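Local coordinates for protein beta-1,3-glucosyltransferase (Paecilomyces sp. J18, PDB 5JVV) that is a carbohydrate-active enzyme built as a two-sheet beta-sandwich, consistent with the jelly-roll fold of glycoside hydrolase family 16, at residues W101-T106 and V242-F247. Residues are numbered along the deposited sequence; the frame is centred on the assembly and turned at random.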
ATOM      1  N   TRP A 101       7.175  -6.595  -0.957  1.00  7.17           N
ATOM      2  CA  TRP A 101       6.679  -5.685   0.077  1.00  7.63           C
ATOM      3  C   TRP A 101       5.999  -4.492  -0.591  1.00  9.49           C
ATOM      4  O   TRP A 101       6.587  -3.417  -0.729  1.00  9.22           O
ATOM      5  CB  TRP A 101       7.839  -5.253   0.988  1.00  7.17           C
ATOM      6  CG  TRP A 101       7.464  -4.333   2.128  1.00  8.13           C
ATOM      7  CD1 TRP A 101       6.207  -3.885   2.467  1.00  9.57           C
ATOM      8  CD2 TRP A 101       8.365  -3.750   3.072  1.00  8.59           C
ATOM      9  NE1 TRP A 101       6.289  -3.055   3.562  1.00 10.30           N
ATOM     10  CE2 TRP A 101       7.600  -2.960   3.951  1.00  8.82           C
ATOM     11  CE3 TRP A 101       9.747  -3.823   3.260  1.00 10.28           C
ATOM     12  CZ2 TRP A 101       8.177  -2.237   5.000  1.00  8.98           C
ATOM     13  CZ3 TRP A 101      10.321  -3.103   4.298  1.00  8.91           C
ATOM     14  CH2 TRP A 101       9.536  -2.328   5.162  1.00  8.85           C
ATOM     15  N   PRO A 102       4.748  -4.684  -1.022  1.00  8.00           N
ATOM     16  CA  PRO A 102       3.968  -3.615  -1.645  1.00  7.55           C
ATOM     17  C   PRO A 102       3.301  -2.723  -0.602  1.00  7.22           C
ATOM     18  O   PRO A 102       3.013  -3.166   0.524  1.00  7.70           O
ATOM     19  CB  PRO A 102       2.893  -4.391  -2.400  1.00  8.09           C
ATOM     20  CG  PRO A 102       2.615  -5.568  -1.492  1.00  9.78           C
ATOM     21  CD  PRO A 102       3.983  -5.943  -0.934  1.00  8.82           C
ATOM     22  N   ALA A 103       3.038  -1.475  -0.976  1.00  7.03           N
ATOM     23  CA  ALA A 103       2.312  -0.574  -0.081  1.00  7.21           C
ATOM     24  C   ALA A 103       1.591   0.531  -0.821  1.00  7.07           C
ATOM     25  O   ALA A 103       2.119   1.108  -1.768  1.00  8.61           O
ATOM     26  CB  ALA A 103       3.263   0.024   0.952  1.00  9.07           C
ATOM     27  N   PHE A 104       0.358   0.780  -0.385  1.00  7.15           N
ATOM     28  CA  PHE A 104      -0.394   1.978  -0.735  1.00  7.78           C
ATOM     29  C   PHE A 104      -0.553   2.714   0.585  1.00  8.73           C
ATOM     30  O   PHE A 104      -1.166   2.205   1.522  1.00  8.96           O
ATOM     31  CB  PHE A 104      -1.762   1.608  -1.334  1.00  7.54           C
ATOM     32  CG  PHE A 104      -2.683   2.786  -1.554  1.00  7.47           C
ATOM     33  CD1 PHE A 104      -2.188   4.024  -1.976  1.00  7.46           C
ATOM     34  CD2 PHE A 104      -4.062   2.640  -1.387  1.00  7.61           C
ATOM     35  CE1 PHE A 104      -3.052   5.100  -2.198  1.00  8.41           C
ATOM     36  CE2 PHE A 104      -4.937   3.716  -1.591  1.00  8.36           C
ATOM     37  CZ  PHE A 104      -4.424   4.947  -2.006  1.00  9.38           C
ATOM     38  N   TRP A 105       0.037   3.898   0.686  1.00  8.60           N
ATOM     39  CA  TRP A 105       0.147   4.548   1.982  1.00  9.36           C
ATOM     40  C   TRP A 105       0.279   6.059   1.840  1.00 10.12           C
ATOM     41  O   TRP A 105       0.299   6.577   0.727  1.00 12.25           O
ATOM     42  CB  TRP A 105       1.312   3.936   2.778  1.00  8.46           C
ATOM     43  CG  TRP A 105       2.672   4.085   2.154  1.00  9.47           C
ATOM     44  CD1 TRP A 105       3.115   3.545   0.975  1.00  9.24           C
ATOM     45  CD2 TRP A 105       3.780   4.801   2.712  1.00 11.31           C
ATOM     46  NE1 TRP A 105       4.440   3.886   0.773  1.00  8.51           N
ATOM     47  CE2 TRP A 105       4.863   4.661   1.822  1.00 10.69           C
ATOM     48  CE3 TRP A 105       3.961   5.540   3.887  1.00 13.85           C
ATOM     49  CZ2 TRP A 105       6.115   5.245   2.067  1.00 11.97           C
ATOM     50  CZ3 TRP A 105       5.199   6.121   4.125  1.00 12.43           C
ATOM     51  CH2 TRP A 105       6.257   5.971   3.221  1.00 14.01           C
ATOM     52  N   THR A 106       0.334   6.763   2.968  1.00 10.59           N
ATOM     53  CA  THR A 106       0.440   8.221   2.944  1.00 11.13           C
ATOM     54  C   THR A 106       1.571   8.675   3.845  1.00 11.72           C
ATOM     55  O   THR A 106       1.835   8.066   4.879  1.00 12.81           O
ATOM     56  CB  THR A 106      -0.884   8.927   3.366  1.00 12.60           C
ATOM     57  OG1 THR A 106      -0.979   8.987   4.797  1.00 14.32           O
ATOM     58  CG2 THR A 106      -2.117   8.214   2.782  1.00 16.91           C
ATOM     59  N   VAL A 242       1.167   7.431  -1.772  1.00  9.38           N
ATOM     60  CA  VAL A 242       2.314   6.686  -2.285  1.00  7.85           C
ATOM     61  C   VAL A 242       1.916   5.271  -2.675  1.00  8.83           C
ATOM     62  O   VAL A 242       1.221   4.583  -1.925  1.00  8.94           O
ATOM     63  CB  VAL A 242       3.447   6.584  -1.231  1.00  9.38           C
ATOM     64  CG1 VAL A 242       4.680   5.900  -1.829  1.00  9.79           C
ATOM     65  CG2 VAL A 242       3.817   7.966  -0.684  1.00 10.04           C
ATOM     66  N   PHE A 243       2.343   4.852  -3.864  1.00  7.21           N
ATOM     67  CA  PHE A 243       2.265   3.455  -4.261  1.00  7.24           C
ATOM     68  C   PHE A 243       3.692   3.002  -4.472  1.00  8.45           C
ATOM     69  O   PHE A 243       4.453   3.658  -5.184  1.00  9.88           O
ATOM     70  CB  PHE A 243       1.517   3.257  -5.590  1.00  7.50           C
ATOM     71  CG  PHE A 243       0.024   3.443  -5.513  1.00  8.24           C
ATOM     72  CD1 PHE A 243      -0.818   2.367  -5.231  1.00 10.40           C
ATOM     73  CD2 PHE A 243      -0.551   4.691  -5.752  1.00  9.67           C
ATOM     74  CE1 PHE A 243      -2.198   2.537  -5.175  1.00  9.97           C
ATOM     75  CE2 PHE A 243      -1.927   4.866  -5.701  1.00 11.60           C
ATOM     76  CZ  PHE A 243      -2.753   3.787  -5.407  1.00 10.98           C
ATOM     77  N   ASP A 244       4.071   1.879  -3.875  1.00  7.06           N
ATOM     78  CA  ASP A 244       5.389   1.339  -4.157  1.00  7.02           C
ATOM     79  C   ASP A 244       5.392  -0.172  -4.029  1.00  8.74           C
ATOM     80  O   ASP A 244       4.442  -0.761  -3.504  1.00  9.10           O
ATOM     81  CB  ASP A 244       6.465   1.992  -3.263  1.00  8.89           C
ATOM     82  CG  ASP A 244       6.425   1.500  -1.831  1.00  9.83           C
ATOM     83  OD1 ASP A 244       6.281   2.335  -0.908  1.00 10.25           O
ATOM     84  OD2 ASP A 244       6.564   0.276  -1.612  1.00  9.26           O
ATOM     85  N   THR A 245       6.451  -0.793  -4.536  1.00  8.02           N
ATOM     86  CA  THR A 245       6.778  -2.170  -4.199  1.00  7.00           C
ATOM     87  C   THR A 245       8.275  -2.212  -3.928  1.00  6.95           C
ATOM     88  O   THR A 245       9.078  -1.898  -4.811  1.00  9.44           O
ATOM     89  CB  THR A 245       6.441  -3.148  -5.330  1.00  9.69           C
ATOM     90  OG1 THR A 245       5.052  -3.022  -5.666  1.00 10.47           O
ATOM     91  CG2 THR A 245       6.726  -4.594  -4.907  1.00 10.41           C
ATOM     92  N   THR A 246       8.646  -2.559  -2.699  1.00  7.21           N
ATOM     93  CA  THR A 246      10.048  -2.817  -2.386  1.00  7.56           C
ATOM     94  C   THR A 246      10.234  -4.313  -2.147  1.00  8.68           C
ATOM     95  O   THR A 246       9.293  -5.086  -2.350  1.00  7.83           O
ATOM     96  CB  THR A 246      10.547  -1.942  -1.206  1.00  7.60           C
ATOM     97  OG1 THR A 246      11.967  -2.077  -1.083  1.00  8.88           O
ATOM     98  CG2 THR A 246       9.879  -2.330   0.119  1.00  9.32           C
ATOM     99  N   PHE A 247      11.438  -4.727  -1.749  1.00  8.20           N
ATOM    100  CA  PHE A 247      11.733  -6.143  -1.533  1.00  6.96           C
ATOM    101  C   PHE A 247      12.576  -6.274  -0.293  1.00  9.68           C
ATOM    102  O   PHE A 247      13.424  -5.429  -0.053  1.00  7.58           O
ATOM    103  CB  PHE A 247      12.538  -6.723  -2.698  1.00  7.28           C
ATOM    104  CG  PHE A 247      11.829  -6.656  -4.021  1.00  7.10           C
ATOM    105  CD1 PHE A 247      10.903  -7.627  -4.376  1.00 10.36           C
ATOM    106  CD2 PHE A 247      12.113  -5.632  -4.922  1.00  7.99           C
ATOM    107  CE1 PHE A 247      10.253  -7.574  -5.616  1.00 12.91           C
ATOM    108  CE2 PHE A 247      11.466  -5.569  -6.155  1.00  7.16           C
ATOM    109  CZ  PHE A 247      10.544  -6.543  -6.504  1.00  9.85           C
TER
HETATM  110  O   HOH W   1       6.610  -0.830   0.786  1.00 11.69           O
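W101, A103 and W105 pair with T246, D244 and V242 through three antiparallel hydrogen-bonded pairs, each closed by two backbone N–H···O bonds and alternating with the non-hydrogen-bonded pairs P102–T245 and F104–F243. One face of this ladder carries a polar network. W105 CG sits between its own backbone N and carbonyl carbon (chi1 62°), which tilts the NE1 edge of the indole toward V242 and D244 on the adjoining strand. There NE1 donates to D244 OD1 at 2.9 Å, reaching the anti side of the carboxylate from somewhat outside its plane; indole and carboxylate planes stand 77° apart. V242 packs on a face of the same ring, its CB 3.8 Å from the centroid of the five-membered ring in a CH-pi contact. The other carboxylate oxygen, D244 OD2, accepts a 2.6 Å bond from a water that also donates to W101 O, so both oxygens are gripped from the partner strand, one directly and one through solvent. W101 O thereby serves two donors, this water and T246 N. Further along, T246 CG2 meets the W101 indole obliquely, 3.5 Å from CE3, while W101 NE1 and T246 OG1 bond to E121 and D25. In the two-sheet sandwich, strands 100-107 and 240-247 are inner neighbours of one sheet; strand 116-121, on the far side of 100-107, carries E116, D118 and E121 in an E-x-D-x-x-E pattern, as in glycoside hydrolase family 16, and W105 touches the first two of these acidic residues. The opposite face, bearing P102, F104, F243 and T245, is more apolar. F104 and F243 run side by side as an offset stack, centroids 4.3 Å apart and planes only 4° from parallel, and W289 of the other sheet meets the F243 ring edge-to-face.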